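Local coordinates for protein pyroglutatmate porin OpdO (Pseudomonas aeruginosa, PDB 3SZV) that probably acts as an outer-membrane porin of the OprD family, a beta-barrel channel through which small carboxylate compounds are thought to cross the outer membrane, at residues E28-Y33 with G53-L58; D72-L77 with L141-F146. All blocks are in the same frame, centred on the assembly; numbering follows the deposited sequence.

Contact 1: E28-Y33 with G53-L58. With C8E ((hydroxyethyloxy)tri(ethyloxy)octane), chain C.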
loop_
_atom_site.group_PDB
_atom_site.type_symbol
_atom_site.label_atom_id
_atom_site.label_comp_id
_atom_site.label_asym_id
_atom_site.label_seq_id
_atom_site.Cartn_x
_atom_site.Cartn_y
_atom_site.Cartn_z
ATOM N N GLU A 28 8.837 10.814 -12.905
ATOM C CA GLU A 28 8.366 11.500 -11.709
ATOM C C GLU A 28 9.539 12.052 -10.906
ATOM O O GLU A 28 10.553 11.375 -10.716
ATOM C CB GLU A 28 7.507 10.584 -10.825
ATOM C CG GLU A 28 7.026 11.294 -9.564
ATOM C CD GLU A 28 6.265 10.383 -8.625
ATOM O OE1 GLU A 28 6.085 9.191 -8.953
ATOM O OE2 GLU A 28 5.848 10.866 -7.553
ATOM N N LEU A 29 9.401 13.295 -10.451
ATOM C CA LEU A 29 10.381 13.905 -9.563
ATOM C C LEU A 29 9.747 14.018 -8.191
ATOM O O LEU A 29 8.596 14.430 -8.074
ATOM C CB LEU A 29 10.754 15.302 -10.051
ATOM C CG LEU A 29 11.843 15.451 -11.121
ATOM C CD1 LEU A 29 11.746 14.390 -12.204
ATOM C CD2 LEU A 29 11.802 16.853 -11.725
ATOM N N ARG A 30 10.490 13.650 -7.153
ATOM C CA ARG A 30 9.995 13.765 -5.788
ATOM C C ARG A 30 11.037 14.397 -4.915
ATOM O O ARG A 30 12.193 13.981 -4.906
ATOM C CB ARG A 30 9.689 12.393 -5.216
ATOM C CG ARG A 30 8.494 11.746 -5.790
ATOM C CD ARG A 30 8.178 10.535 -4.955
ATOM N NE ARG A 30 7.219 9.686 -5.625
ATOM C CZ ARG A 30 6.871 8.483 -5.191
ATOM N NH1 ARG A 30 7.407 7.998 -4.076
ATOM N NH2 ARG A 30 5.978 7.783 -5.868
ATOM N N ASN A 31 10.624 15.402 -4.158
ATOM C CA ASN A 31 11.499 16.023 -3.196
ATOM C C ASN A 31 10.829 15.816 -1.844
ATOM O O ASN A 31 9.686 16.231 -1.634
ATOM C CB ASN A 31 11.676 17.503 -3.518
ATOM C CG ASN A 31 12.701 18.166 -2.626
ATOM O OD1 ASN A 31 12.364 18.689 -1.566
ATOM N ND2 ASN A 31 13.962 18.131 -3.039
ATOM N N PHE A 32 11.544 15.169 -0.937
ATOM C CA PHE A 32 10.942 14.661 0.286
ATOM C C PHE A 32 11.698 15.164 1.508
ATOM O O PHE A 32 12.907 14.956 1.627
ATOM C CB PHE A 32 10.966 13.130 0.263
ATOM C CG PHE A 32 9.961 12.485 1.177
ATOM C CD1 PHE A 32 8.841 11.864 0.654
ATOM C CD2 PHE A 32 10.137 12.491 2.551
ATOM C CE1 PHE A 32 7.914 11.261 1.481
ATOM C CE2 PHE A 32 9.209 11.890 3.386
ATOM C CZ PHE A 32 8.098 11.275 2.848
ATOM N N TYR A 33 10.981 15.820 2.408
ATOM C CA TYR A 33 11.554 16.236 3.677
ATOM C C TYR A 33 10.802 15.562 4.814
ATOM O O TYR A 33 9.570 15.479 4.808
ATOM C CB TYR A 33 11.509 17.752 3.843
ATOM C CG TYR A 33 11.985 18.187 5.206
ATOM C CD1 TYR A 33 13.339 18.237 5.504
ATOM C CD2 TYR A 33 11.079 18.524 6.201
ATOM C CE1 TYR A 33 13.781 18.627 6.759
ATOM C CE2 TYR A 33 11.508 18.916 7.455
ATOM C CZ TYR A 33 12.858 18.965 7.726
ATOM O OH TYR A 33 13.285 19.355 8.977
ATOM N N GLY A 53 14.379 12.458 -5.404
ATOM C CA GLY A 53 14.213 11.204 -6.108
ATOM C C GLY A 53 13.739 11.372 -7.537
ATOM O O GLY A 53 13.102 12.368 -7.886
ATOM N N PHE A 54 14.058 10.382 -8.360
ATOM C CA PHE A 54 13.619 10.333 -9.748
ATOM C C PHE A 54 13.075 8.944 -9.990
ATOM O O PHE A 54 13.680 7.955 -9.578
ATOM C CB PHE A 54 14.789 10.582 -10.707
ATOM C CG PHE A 54 15.467 11.909 -10.506
ATOM C CD1 PHE A 54 15.129 12.999 -11.290
ATOM C CD2 PHE A 54 16.428 12.064 -9.525
ATOM C CE1 PHE A 54 15.748 14.225 -11.104
ATOM C CE2 PHE A 54 17.055 13.290 -9.331
ATOM C CZ PHE A 54 16.712 14.369 -10.122
ATOM N N LEU A 55 11.931 8.874 -10.656
ATOM C CA LEU A 55 11.297 7.601 -10.958
ATOM C C LEU A 55 10.946 7.566 -12.436
ATOM O O LEU A 55 10.090 8.325 -12.893
ATOM C CB LEU A 55 10.039 7.421 -10.119
ATOM C CG LEU A 55 10.229 7.498 -8.599
ATOM C CD1 LEU A 55 10.190 8.933 -8.065
ATOM C CD2 LEU A 55 9.144 6.667 -7.938
ATOM N N LEU A 56 11.616 6.695 -13.182
ATOM C CA LEU A 56 11.347 6.536 -14.607
ATOM C C LEU A 56 10.563 5.245 -14.795
ATOM O O LEU A 56 11.026 4.173 -14.414
ATOM C CB LEU A 56 12.661 6.466 -15.377
ATOM C CG LEU A 56 12.532 6.269 -16.885
ATOM C CD1 LEU A 56 11.999 7.537 -17.548
ATOM C CD2 LEU A 56 13.879 5.887 -17.485
ATOM N N ARG A 57 9.366 5.353 -15.361
ATOM C CA ARG A 57 8.503 4.196 -15.579
ATOM C C ARG A 57 8.309 3.952 -17.073
ATOM O O ARG A 57 7.903 4.853 -17.801
ATOM C CB ARG A 57 7.143 4.422 -14.912
ATOM C CG ARG A 57 7.186 4.501 -13.383
ATOM C CD ARG A 57 5.821 4.901 -12.812
ATOM N NE ARG A 57 5.780 4.890 -11.346
ATOM C CZ ARG A 57 5.920 5.963 -10.569
ATOM N NH1 ARG A 57 6.120 7.165 -11.102
ATOM N NH2 ARG A 57 5.855 5.834 -9.250
ATOM N N LEU A 58 8.622 2.744 -17.534
ATOM C CA LEU A 58 8.335 2.366 -18.910
ATOM C C LEU A 58 7.408 1.161 -18.904
ATOM O O LEU A 58 7.650 0.188 -18.189
ATOM C CB LEU A 58 9.602 2.031 -19.688
ATOM C CG LEU A 58 9.305 1.501 -21.098
ATOM C CD1 LEU A 58 10.019 2.316 -22.174
ATOM C CD2 LEU A 58 9.641 0.018 -21.219
HETATM C C1 C8E C . 25.410 -2.303 -10.347
HETATM C C2 C8E C . 24.470 -1.348 -11.074
HETATM C C3 C8E C . 23.606 -2.100 -12.076
HETATM C C4 C8E C . 22.995 -1.143 -13.095
HETATM C C5 C8E C . 22.127 -0.104 -12.402
HETATM C C6 C8E C . 21.495 0.895 -13.371
HETATM C C7 C8E C . 20.648 1.917 -12.616
HETATM C C8 C8E C . 19.753 2.752 -13.533
HETATM O O9 C8E C . 19.090 3.767 -12.787
HETATM C C10 C8E C . 18.293 4.608 -13.604
HETATM C C11 C8E C . 17.618 5.706 -12.776
HETATM O O12 C8E C . 16.807 6.525 -13.598
HETATM C C13 C8E C . 15.910 7.346 -12.872
HETATM C C16 C8E C . 16.598 11.162 -14.060
HETATM C C17 C8E C . 18.085 11.298 -14.358
HETATM O O18 C8E C . 18.552 12.566 -13.955
HETATM C C19 C8E C . 18.852 12.610 -12.579
HETATM C C20 C8E C . 20.325 12.272 -12.382
HETATM O O21 C8E C . 20.984 13.339 -11.740
#

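Contact 2: D72-L77 with L141-F146. With C8E ((hydroxyethyloxy)tri(ethyloxy)octane), chain C.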
loop_
_atom_site.group_PDB
_atom_site.type_symbol
_atom_site.label_atom_id
_atom_site.label_comp_id
_atom_site.label_asym_id
_atom_site.label_seq_id
_atom_site.Cartn_x
_atom_site.Cartn_y
_atom_site.Cartn_z
ATOM N N ASP A 72 8.198 -4.349 -18.792
ATOM C CA ASP A 72 8.154 -3.048 -18.138
ATOM C C ASP A 72 9.495 -2.797 -17.458
ATOM O O ASP A 72 10.227 -3.741 -17.146
ATOM C CB ASP A 72 7.057 -2.993 -17.072
ATOM C CG ASP A 72 5.660 -3.191 -17.632
ATOM O OD1 ASP A 72 5.433 -2.924 -18.828
ATOM O OD2 ASP A 72 4.766 -3.597 -16.853
ATOM N N ALA A 73 9.812 -1.531 -17.211
ATOM C CA ALA A 73 11.030 -1.195 -16.478
ATOM C C ALA A 73 10.752 -0.059 -15.508
ATOM O O ALA A 73 9.968 0.843 -15.808
ATOM C CB ALA A 73 12.150 -0.816 -17.438
ATOM N N ILE A 74 11.369 -0.117 -14.336
ATOM C CA ILE A 74 11.320 1.009 -13.414
ATOM C C ILE A 74 12.745 1.411 -13.051
ATOM O O ILE A 74 13.551 0.575 -12.660
ATOM C CB ILE A 74 10.470 0.719 -12.159
ATOM C CG1 ILE A 74 10.397 1.974 -11.283
ATOM C CG2 ILE A 74 11.010 -0.487 -11.387
ATOM C CD1 ILE A 74 9.297 1.943 -10.251
ATOM N N GLY A 75 13.056 2.689 -13.231
ATOM C CA GLY A 75 14.348 3.223 -12.850
ATOM C C GLY A 75 14.160 4.147 -11.670
ATOM O O GLY A 75 13.348 5.077 -11.712
ATOM N N LEU A 76 14.910 3.880 -10.609
ATOM C CA LEU A 76 14.818 4.649 -9.373
ATOM C C LEU A 76 16.167 5.262 -9.060
ATOM O O LEU A 76 17.204 4.606 -9.172
ATOM C CB LEU A 76 14.436 3.734 -8.218
ATOM C CG LEU A 76 13.115 2.983 -8.359
ATOM C CD1 LEU A 76 12.936 2.015 -7.201
ATOM C CD2 LEU A 76 11.950 3.953 -8.444
ATOM N N LEU A 77 16.162 6.522 -8.649
ATOM C CA LEU A 77 17.399 7.180 -8.270
ATOM C C LEU A 77 17.067 8.125 -7.138
ATOM O O LEU A 77 16.139 8.926 -7.241
ATOM C CB LEU A 77 17.986 7.953 -9.456
ATOM C CG LEU A 77 19.240 8.785 -9.196
ATOM C CD1 LEU A 77 20.380 7.900 -8.728
ATOM C CD2 LEU A 77 19.628 9.540 -10.466
ATOM N N LEU A 141 10.391 8.253 -0.238
ATOM C CA LEU A 141 10.964 8.835 -1.443
ATOM C C LEU A 141 10.787 7.938 -2.672
ATOM O O LEU A 141 10.411 8.412 -3.751
ATOM C CB LEU A 141 12.449 9.122 -1.239
ATOM C CG LEU A 141 13.108 9.869 -2.406
ATOM C CD1 LEU A 141 12.670 11.329 -2.447
ATOM C CD2 LEU A 141 14.624 9.761 -2.347
ATOM N N LEU A 142 11.118 6.663 -2.506
ATOM C CA LEU A 142 11.094 5.697 -3.598
ATOM C C LEU A 142 10.315 4.469 -3.157
ATOM O O LEU A 142 10.302 4.125 -1.976
ATOM C CB LEU A 142 12.523 5.315 -4.007
ATOM C CG LEU A 142 13.399 6.476 -4.477
ATOM C CD1 LEU A 142 14.856 6.052 -4.598
ATOM C CD2 LEU A 142 12.898 7.047 -5.808
ATOM N N PRO A 143 9.633 3.807 -4.093
ATOM C CA PRO A 143 8.733 2.718 -3.697
ATOM C C PRO A 143 9.440 1.453 -3.204
ATOM O O PRO A 143 10.565 1.136 -3.632
ATOM C CB PRO A 143 7.968 2.403 -4.995
ATOM C CG PRO A 143 8.877 2.923 -6.102
ATOM C CD PRO A 143 9.541 4.131 -5.527
ATOM N N GLU A 144 8.775 0.728 -2.312
ATOM C CA GLU A 144 9.125 -0.660 -2.049
ATOM C C GLU A 144 8.852 -1.500 -3.313
ATOM O O GLU A 144 7.880 -1.253 -4.033
ATOM C CB GLU A 144 8.289 -1.183 -0.876
ATOM C CG GLU A 144 8.581 -2.630 -0.479
ATOM C CD GLU A 144 7.682 -3.133 0.635
ATOM O OE1 GLU A 144 6.582 -2.589 0.807
ATOM O OE2 GLU A 144 8.086 -4.074 1.355
ATOM N N LEU A 145 9.703 -2.489 -3.585
ATOM C CA LEU A 145 9.459 -3.446 -4.667
ATOM C C LEU A 145 9.559 -4.850 -4.104
ATOM O O LEU A 145 10.299 -5.097 -3.141
ATOM C CB LEU A 145 10.489 -3.299 -5.797
ATOM C CG LEU A 145 10.523 -1.961 -6.517
ATOM C CD1 LEU A 145 11.698 -1.916 -7.480
ATOM C CD2 LEU A 145 9.213 -1.727 -7.243
ATOM N N PHE A 146 8.799 -5.771 -4.681
ATOM C CA PHE A 146 9.004 -7.186 -4.417
ATOM C C PHE A 146 9.577 -7.837 -5.660
ATOM O O PHE A 146 9.353 -7.368 -6.782
ATOM C CB PHE A 146 7.684 -7.877 -4.058
ATOM C CG PHE A 146 6.993 -7.282 -2.875
ATOM C CD1 PHE A 146 5.727 -6.722 -2.997
ATOM C CD2 PHE A 146 7.605 -7.299 -1.629
ATOM C CE1 PHE A 146 5.074 -6.179 -1.890
ATOM C CE2 PHE A 146 6.950 -6.754 -0.503
ATOM C CZ PHE A 146 5.689 -6.189 -0.657
HETATM C C1 C8E C . 25.410 -2.303 -10.347
HETATM C C2 C8E C . 24.470 -1.348 -11.074
HETATM C C3 C8E C . 23.606 -2.100 -12.076
HETATM C C4 C8E C . 22.995 -1.143 -13.095
HETATM C C5 C8E C . 22.127 -0.104 -12.402
HETATM C C6 C8E C . 21.495 0.895 -13.371
HETATM C C7 C8E C . 20.648 1.917 -12.616
HETATM C C8 C8E C . 19.753 2.752 -13.533
HETATM O O9 C8E C . 19.090 3.767 -12.787
HETATM C C10 C8E C . 18.293 4.608 -13.604
HETATM C C11 C8E C . 17.618 5.706 -12.776
HETATM O O12 C8E C . 16.807 6.525 -13.598
HETATM C C13 C8E C . 15.910 7.346 -12.872
HETATM C C16 C8E C . 16.598 11.162 -14.060
HETATM C C17 C8E C . 18.085 11.298 -14.358
HETATM O O18 C8E C . 18.552 12.566 -13.955
HETATM C C19 C8E C . 18.852 12.610 -12.579
HETATM C C20 C8E C . 20.325 12.272 -12.382
HETATM O O21 C8E C . 20.984 13.339 -11.740
#

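Contact 1: E28-Y33 with G53-L58
Glu28 of one strand and Arg57 of the next meet with their flat ends nearly coplanar, carboxylate and guanidinium planes 26° apart. With CG anti to the backbone N (chi1 179°) and the chain extended, Glu28 carries OE1 to the edge of the Arg57 guanidinium, where NH1 donates to it at 3.0 Å; NH2 adds a weak bond to the same oxygen. OE1 uses its anti lone pair, the one turned away from OE2. The second carboxylate oxygen serves Arg30, whose NE lies 2.6 Å from Glu28 OE2 but comes from above the carboxylate plane, 62° out of it. One acid is thus shared by two arginines in a salt-bridge network, and its negative charge probably eases the closeness of the two guanidinium groups. Leu55 sits beneath this network, its methyls over one face of the Arg30 guanidinium, with CD1 3.9 Å from NE.

Strands 24-38 and 49-59 form a beta hairpin of the porin barrel. In their antiparallel pairing, Glu28 and Leu55 are a hydrogen-bonded pair, with Glu28 N to Leu55 O at 2.8 Å, and Arg30 and Gly53 are another, closed by Gly53 N to Arg30 O at 2.7 Å. Between them Leu29 and Phe54, a non-hydrogen-bonded pair, turn to the opposite face. There Leu29 CD1 touches Phe54 CD1 at 3.8 Å, while detergent carbon C19 lies over the centre of the Phe54 ring, 3.6 Å above its plane. On the charged face, Ser395 OG also hydrogen-bonds to Glu28 OE2, and Asp138 forms a salt bridge with Arg30 NH2.

Contact 2: D72-L77 with L141-F146
Leu76 and Pro143 point at each other, the leucine methyl CD2 coming to 3.8 Å from ring carbon CD of Pro143. The other methyl of Leu76 is used as well: its CD1 meets Leu145 CD1 end-on at 4.1 Å. The forked end of one leucine therefore bridges two residues of the facing segment. Leu76 CG lies anti to its carbonyl carbon (chi1 -59°), and with chi2 near 175° the fork extends from the strand toward Pro143 and Leu145. Ile74, two residues back on the same face, continues the row, its CG2 approaching Leu145 CD1 at 4.2 Å and its CD1 lying 4.3 Å from Pro143 CG. At the other end Leu142 completes the patch: its CD2 is 4.2 Å from Leu76 CD2, and its CD1 rests 4.0 Å from the backbone carbon C of Leu77.

The next shell fixes both sides. Strand 67-81 is held in the barrel wall by backbone bonds of Ile74 with Gly110 and of Leu76 with Lys108, while Leu55 of the adjoining strand packs against both Leu76 and Pro143. The facing segment, mostly loop before strand 145-147, is tied through Pro143 O to Lys170 and through Glu144 O to His128. On the reverse of the strand, Leu77 CD2 lies 3.4 Å from detergent carbon C20, consistent with a surface facing the membrane. No hydrogen bond crosses between the two segments, so the inward loop meets the wall here through van der Waals contacts of aliphatic groups, mostly at 4.0 Å or more, which are apolar and non-directional.

Overall arrangement
Contact 1 joins two successive strands of the barrel wall, whereas contact 2 sets an inward-lying loop segment against the wall, with 63 residues between its two segments. Strand 49-59 links them: it pairs with strand 67-81 as well as with strand 24-38, and Phe54 N lies 2.8 Å from Leu77 O in a probable hydrogen bond. Their centres are about 9 Å apart. Contact 1 is partly buried and combines backbone pairing with salt bridges; contact 2 is buried and rests on aliphatic side chains, with no hydrogen bond between its segments. Both have an outer face touched by detergent, through Phe54 and Leu77, while the inner side of contact 1 carries a salt-bridge network beside Leu55, which continues into the aliphatic patch of contact 2.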